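Local coordinates for protein flap endonuclease 1 (Methanocaldococcus jannaschii, PDB 1A76) that cleaves 5'-flap structures and acts as a magnesium-dependent 5'-3' exonuclease during DNA replication and repair, at residues S158-Q172 and A176-T190. Sequence-based numbering, arbitrary orientation.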
loop_
_atom_site.group_PDB
_atom_site.type_symbol
_atom_site.label_atom_id
_atom_site.label_comp_id
_atom_site.label_asym_id
_atom_site.label_seq_id
_atom_site.Cartn_x
_atom_site.Cartn_y
_atom_site.Cartn_z
ATOM N N SER A 158 -2.804 2.796 8.591
ATOM C CA SER A 158 -3.633 3.894 9.063
ATOM C C SER A 158 -3.753 3.835 10.585
ATOM O O SER A 158 -3.609 4.857 11.269
ATOM C CB SER A 158 -5.022 3.834 8.415
ATOM O OG SER A 158 -4.911 3.856 6.999
ATOM N N TYR A 159 -4.007 2.637 11.111
ATOM C CA TYR A 159 -4.132 2.439 12.561
ATOM C C TYR A 159 -2.866 2.890 13.297
ATOM O O TYR A 159 -2.935 3.533 14.355
ATOM C CB TYR A 159 -4.407 0.958 12.861
ATOM C CG TYR A 159 -4.258 0.553 14.313
ATOM C CD1 TYR A 159 -5.179 0.977 15.273
ATOM C CD2 TYR A 159 -3.233 -0.315 14.719
ATOM C CE1 TYR A 159 -5.093 0.543 16.606
ATOM C CE2 TYR A 159 -3.138 -0.757 16.052
ATOM C CZ TYR A 159 -4.075 -0.322 16.983
ATOM O OH TYR A 159 -4.009 -0.744 18.290
ATOM N N MET A 160 -1.706 2.550 12.744
ATOM C CA MET A 160 -0.435 2.932 13.368
ATOM C C MET A 160 -0.276 4.454 13.378
ATOM O O MET A 160 0.283 5.045 14.315
ATOM C CB MET A 160 0.729 2.287 12.617
ATOM C CG MET A 160 0.753 0.752 12.726
ATOM S SD MET A 160 1.640 -0.114 11.402
ATOM C CE MET A 160 3.336 0.208 11.840
ATOM N N ALA A 161 -0.768 5.092 12.327
ATOM C CA ALA A 161 -0.674 6.544 12.229
ATOM C C ALA A 161 -1.669 7.168 13.194
ATOM O O ALA A 161 -1.357 8.135 13.883
ATOM C CB ALA A 161 -0.957 6.996 10.799
ATOM N N LYS A 162 -2.873 6.607 13.244
ATOM C CA LYS A 162 -3.895 7.129 14.139
ATOM C C LYS A 162 -3.402 7.082 15.586
ATOM O O LYS A 162 -3.600 8.033 16.352
ATOM C CB LYS A 162 -5.189 6.328 13.982
ATOM C CG LYS A 162 -6.172 6.970 13.013
ATOM C CD LYS A 162 -7.108 5.953 12.388
ATOM C CE LYS A 162 -8.256 5.613 13.318
ATOM N NZ LYS A 162 -8.454 4.133 13.405
ATOM N N LYS A 163 -2.735 5.990 15.948
ATOM C CA LYS A 163 -2.204 5.820 17.304
ATOM C C LYS A 163 -1.051 6.753 17.630
ATOM O O LYS A 163 -0.684 6.899 18.792
ATOM C CB LYS A 163 -1.710 4.393 17.514
ATOM C CG LYS A 163 -2.768 3.325 17.348
ATOM C CD LYS A 163 -2.406 2.101 18.163
ATOM C CE LYS A 163 -1.004 1.626 17.862
ATOM N NZ LYS A 163 -0.585 0.566 18.821
ATOM N N GLY A 164 -0.455 7.359 16.611
ATOM C CA GLY A 164 0.663 8.257 16.858
ATOM C C GLY A 164 2.022 7.585 16.828
ATOM O O GLY A 164 3.036 8.202 17.166
ATOM N N ASP A 165 2.056 6.317 16.431
ATOM C CA ASP A 165 3.316 5.593 16.354
ATOM C C ASP A 165 4.119 6.102 15.157
ATOM O O ASP A 165 5.352 6.041 15.144
ATOM C CB ASP A 165 3.050 4.095 16.234
ATOM C CG ASP A 165 2.720 3.459 17.573
ATOM O OD1 ASP A 165 2.801 4.158 18.613
ATOM O OD2 ASP A 165 2.378 2.264 17.586
ATOM N N VAL A 166 3.405 6.595 14.146
ATOM C CA VAL A 166 4.032 7.159 12.955
ATOM C C VAL A 166 3.256 8.420 12.606
ATOM O O VAL A 166 2.080 8.552 12.953
ATOM C CB VAL A 166 3.986 6.187 11.745
ATOM C CG1 VAL A 166 4.862 4.980 12.018
ATOM C CG2 VAL A 166 2.542 5.772 11.458
ATOM N N TRP A 167 3.915 9.335 11.904
ATOM C CA TRP A 167 3.311 10.606 11.526
ATOM C C TRP A 167 2.325 10.512 10.360
ATOM O O TRP A 167 1.343 11.257 10.299
ATOM C CB TRP A 167 4.416 11.586 11.163
ATOM C CG TRP A 167 3.949 12.993 10.995
ATOM C CD1 TRP A 167 3.438 13.817 11.964
ATOM C CD2 TRP A 167 3.992 13.763 9.794
ATOM N NE1 TRP A 167 3.162 15.060 11.434
ATOM C CE2 TRP A 167 3.494 15.053 10.104
ATOM C CE3 TRP A 167 4.403 13.493 8.481
ATOM C CZ2 TRP A 167 3.401 16.064 9.149
ATOM C CZ3 TRP A 167 4.307 14.497 7.539
ATOM C CH2 TRP A 167 3.810 15.770 7.878
ATOM N N ALA A 168 2.595 9.598 9.434
ATOM C CA ALA A 168 1.739 9.443 8.276
ATOM C C ALA A 168 1.913 8.106 7.579
ATOM O O ALA A 168 2.834 7.321 7.881
ATOM C CB ALA A 168 2.011 10.579 7.272
ATOM N N VAL A 169 1.006 7.864 6.640
ATOM C CA VAL A 169 1.038 6.660 5.828
ATOM C C VAL A 169 1.600 7.095 4.473
ATOM O O VAL A 169 1.174 8.101 3.905
ATOM C CB VAL A 169 -0.391 6.079 5.638
ATOM C CG1 VAL A 169 -0.395 5.012 4.543
ATOM C CG2 VAL A 169 -0.897 5.512 6.965
ATOM N N VAL A 170 2.588 6.365 3.979
ATOM C CA VAL A 170 3.162 6.665 2.680
ATOM C C VAL A 170 2.472 5.768 1.651
ATOM O O VAL A 170 2.431 4.544 1.797
ATOM C CB VAL A 170 4.678 6.415 2.680
ATOM C CG1 VAL A 170 5.220 6.460 1.252
ATOM C CG2 VAL A 170 5.363 7.456 3.550
ATOM N N SER A 171 1.895 6.389 0.628
ATOM C CA SER A 171 1.195 5.654 -0.413
ATOM C C SER A 171 0.830 6.582 -1.575
ATOM O O SER A 171 0.846 7.797 -1.425
ATOM C CB SER A 171 -0.084 5.035 0.161
ATOM O OG SER A 171 -0.824 4.385 -0.864
ATOM N N GLN A 172 0.515 6.006 -2.732
ATOM C CA GLN A 172 0.127 6.804 -3.893
ATOM C C GLN A 172 -1.393 6.955 -3.926
ATOM O O GLN A 172 -1.939 7.790 -4.660
ATOM C CB GLN A 172 0.605 6.137 -5.181
ATOM C CG GLN A 172 2.107 6.191 -5.367
ATOM C CD GLN A 172 2.620 7.609 -5.377
ATOM O OE1 GLN A 172 2.368 8.361 -6.317
ATOM N NE2 GLN A 172 3.326 7.989 -4.330
ATOM N N ALA A 176 -6.128 5.499 2.441
ATOM C CA ALA A 176 -5.777 5.461 3.861
ATOM C C ALA A 176 -6.633 6.440 4.670
ATOM O O ALA A 176 -6.865 6.249 5.865
ATOM C CB ALA A 176 -4.301 5.803 4.040
ATOM N N LEU A 177 -7.079 7.502 4.015
ATOM C CA LEU A 177 -7.901 8.517 4.652
ATOM C C LEU A 177 -9.216 7.889 5.119
ATOM O O LEU A 177 -9.738 8.230 6.179
ATOM C CB LEU A 177 -8.188 9.651 3.656
ATOM C CG LEU A 177 -6.975 10.476 3.196
ATOM C CD1 LEU A 177 -7.389 11.445 2.101
ATOM C CD2 LEU A 177 -6.377 11.244 4.391
ATOM N N LEU A 178 -9.735 6.961 4.320
ATOM C CA LEU A 178 -10.992 6.279 4.638
ATOM C C LEU A 178 -10.909 5.431 5.907
ATOM O O LEU A 178 -11.935 5.164 6.552
ATOM C CB LEU A 178 -11.428 5.416 3.452
ATOM C CG LEU A 178 -11.791 6.216 2.198
ATOM C CD1 LEU A 178 -12.209 5.275 1.087
ATOM C CD2 LEU A 178 -12.916 7.182 2.525
ATOM N N TYR A 179 -9.693 5.014 6.266
ATOM C CA TYR A 179 -9.498 4.216 7.478
ATOM C C TYR A 179 -9.168 5.117 8.657
ATOM O O TYR A 179 -8.798 4.650 9.732
ATOM C CB TYR A 179 -8.370 3.196 7.300
ATOM C CG TYR A 179 -8.694 2.097 6.323
ATOM C CD1 TYR A 179 -8.403 2.247 4.974
ATOM C CD2 TYR A 179 -9.284 0.904 6.751
ATOM C CE1 TYR A 179 -8.688 1.253 4.068
ATOM C CE2 TYR A 179 -9.574 -0.113 5.838
ATOM C CZ TYR A 179 -9.273 0.077 4.496
ATOM O OH TYR A 179 -9.583 -0.881 3.557
ATOM N N GLY A 180 -9.312 6.417 8.462
ATOM C CA GLY A 180 -9.029 7.329 9.549
ATOM C C GLY A 180 -7.579 7.769 9.664
ATOM O O GLY A 180 -7.200 8.350 10.681
ATOM N N ALA A 181 -6.755 7.479 8.658
ATOM C CA ALA A 181 -5.357 7.914 8.713
ATOM C C ALA A 181 -5.354 9.443 8.826
ATOM O O ALA A 181 -5.917 10.134 7.976
ATOM C CB ALA A 181 -4.624 7.497 7.462
ATOM N N PRO A 182 -4.692 9.990 9.857
ATOM C CA PRO A 182 -4.679 11.452 9.999
ATOM C C PRO A 182 -3.910 12.143 8.880
ATOM O O PRO A 182 -4.249 13.248 8.469
ATOM C CB PRO A 182 -4.034 11.686 11.371
ATOM C CG PRO A 182 -3.936 10.338 12.009
ATOM C CD PRO A 182 -3.905 9.332 10.913
ATOM N N ARG A 183 -2.886 11.477 8.372
ATOM C CA ARG A 183 -2.088 12.059 7.306
ATOM C C ARG A 183 -1.614 11.014 6.315
ATOM O O ARG A 183 -1.273 9.900 6.694
ATOM C CB ARG A 183 -0.855 12.745 7.888
ATOM C CG ARG A 183 -1.055 14.153 8.381
ATOM C CD ARG A 183 0.198 14.625 9.111
ATOM N NE ARG A 183 -0.159 15.236 10.383
ATOM C CZ ARG A 183 -0.271 14.575 11.531
ATOM N NH1 ARG A 183 -0.036 13.272 11.587
ATOM N NH2 ARG A 183 -0.606 15.228 12.632
ATOM N N VAL A 184 -1.575 11.406 5.047
ATOM C CA VAL A 184 -1.097 10.554 3.970
ATOM C C VAL A 184 -0.085 11.409 3.207
ATOM O O VAL A 184 -0.281 12.615 3.046
ATOM C CB VAL A 184 -2.237 10.144 2.991
ATOM C CG1 VAL A 184 -1.638 9.572 1.705
ATOM C CG2 VAL A 184 -3.150 9.117 3.658
ATOM N N VAL A 185 1.016 10.800 2.781
ATOM C CA VAL A 185 2.005 11.534 2.000
ATOM C C VAL A 185 2.258 10.738 0.729
ATOM O O VAL A 185 2.642 9.571 0.790
ATOM C CB VAL A 185 3.329 11.711 2.746
ATOM C CG1 VAL A 185 4.294 12.511 1.865
ATOM C CG2 VAL A 185 3.104 12.415 4.076
ATOM N N ARG A 186 2.009 11.374 -0.411
ATOM C CA ARG A 186 2.191 10.754 -1.716
ATOM C C ARG A 186 3.457 11.264 -2.395
ATOM O O ARG A 186 4.056 12.251 -1.951
ATOM C CB ARG A 186 0.986 11.046 -2.601
ATOM C CG ARG A 186 -0.362 10.723 -1.947
ATOM C CD ARG A 186 -1.415 10.562 -3.025
ATOM N NE ARG A 186 -1.244 11.626 -3.998
ATOM C CZ ARG A 186 -1.025 11.463 -5.296
ATOM N NH1 ARG A 186 -0.949 10.260 -5.831
ATOM N NH2 ARG A 186 -0.848 12.534 -6.052
ATOM N N ASN A 187 3.856 10.561 -3.457
ATOM C CA ASN A 187 5.045 10.877 -4.252
ATOM C C ASN A 187 6.400 10.781 -3.580
ATOM O O ASN A 187 7.272 11.628 -3.806
ATOM C CB ASN A 187 4.907 12.251 -4.894
ATOM C CG ASN A 187 3.675 12.346 -5.744
ATOM O OD1 ASN A 187 3.276 11.365 -6.363
ATOM N ND2 ASN A 187 3.054 13.512 -5.769
ATOM N N LEU A 188 6.576 9.757 -2.753
ATOM C CA LEU A 188 7.867 9.512 -2.121
ATOM C C LEU A 188 8.407 8.255 -2.810
ATOM O O LEU A 188 9.599 8.169 -3.098
ATOM C CB LEU A 188 7.730 9.277 -0.606
ATOM C CG LEU A 188 7.513 10.504 0.288
ATOM C CD1 LEU A 188 7.485 10.081 1.760
ATOM C CD2 LEU A 188 8.633 11.534 0.064
ATOM N N THR A 189 7.519 7.301 -3.104
ATOM C CA THR A 189 7.916 6.054 -3.773
ATOM C C THR A 189 8.157 6.261 -5.275
ATOM O O THR A 189 8.750 5.416 -5.952
ATOM C CB THR A 189 6.864 4.936 -3.575
ATOM O OG1 THR A 189 5.567 5.399 -3.967
ATOM C CG2 THR A 189 6.826 4.503 -2.122
ATOM N N THR A 190 7.674 7.391 -5.774
ATOM C CA THR A 190 7.838 7.816 -7.161
ATOM C C THR A 190 7.921 9.323 -6.999
ATOM O O THR A 190 7.029 9.937 -6.412
ATOM C CB THR A 190 6.628 7.500 -8.051
ATOM O OG1 THR A 190 5.470 7.250 -7.242
ATOM C CG2 THR A 190 6.928 6.308 -8.914
#
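Trp167 O receives NH1 of Arg183 at 2.8 Å, in the carbonyl plane and on a lone pair, although the N-H points somewhat off line (137°). The guanidinium of the same arginine lies flat on the indole of Trp167, the two planes only 8° apart, with CZ off-centre over the five-membered ring in a cation-pi contact and CD over the face of the six-membered ring, 3.7 Å from its centroid. Trp167 makes this possible by holding CG anti to the backbone N (chi1 -170°), which sets the indole against the bent arginine chain, the two side chains crossing at about a right angle; Lys22 adds a further cation-pi contact. With a leucine at Arg183, the carbonyl of Trp167 would probably lose this donor and the indole its flat charged cover, leaving the ring freer to turn.

Beyond this pair the backbones run parallel. Val169 N bonds to Arg183 O, Val169 O takes Val185 N at 2.9 Å, and Ser171 N reaches Val185 O at 3.3 Å. Val169 and Val184 share one face of the sheet, where Val169 CG1 meets the Ala176 methyl at 4.0 Å. On the other, Val185 CG2 rests on Ala168 CB, and Val170 CG2 touches Leu188 CD1 at 3.8 Å. At the end of strand 183-186, Arg186 turns NH1 to Gln172 O at 2.9 Å, near its guanidinium plane, while its NE pairs with Glu196.

Helix 153-162 packs on the connecting loop: Ala161 CB touches Pro182 CD, and Ser158, its hydroxyl bonded to Glu154 O, fits against CB of Tyr179 and Ala181. The Tyr179 side chain comes within about 4 Å of those of Glu152 and Glu154, which bind magnesium. Strand 168-170, between 183-186 and 23-27, exemplifies neighbouring parallel strands in the PIN-like nuclease core of the FEN1 family.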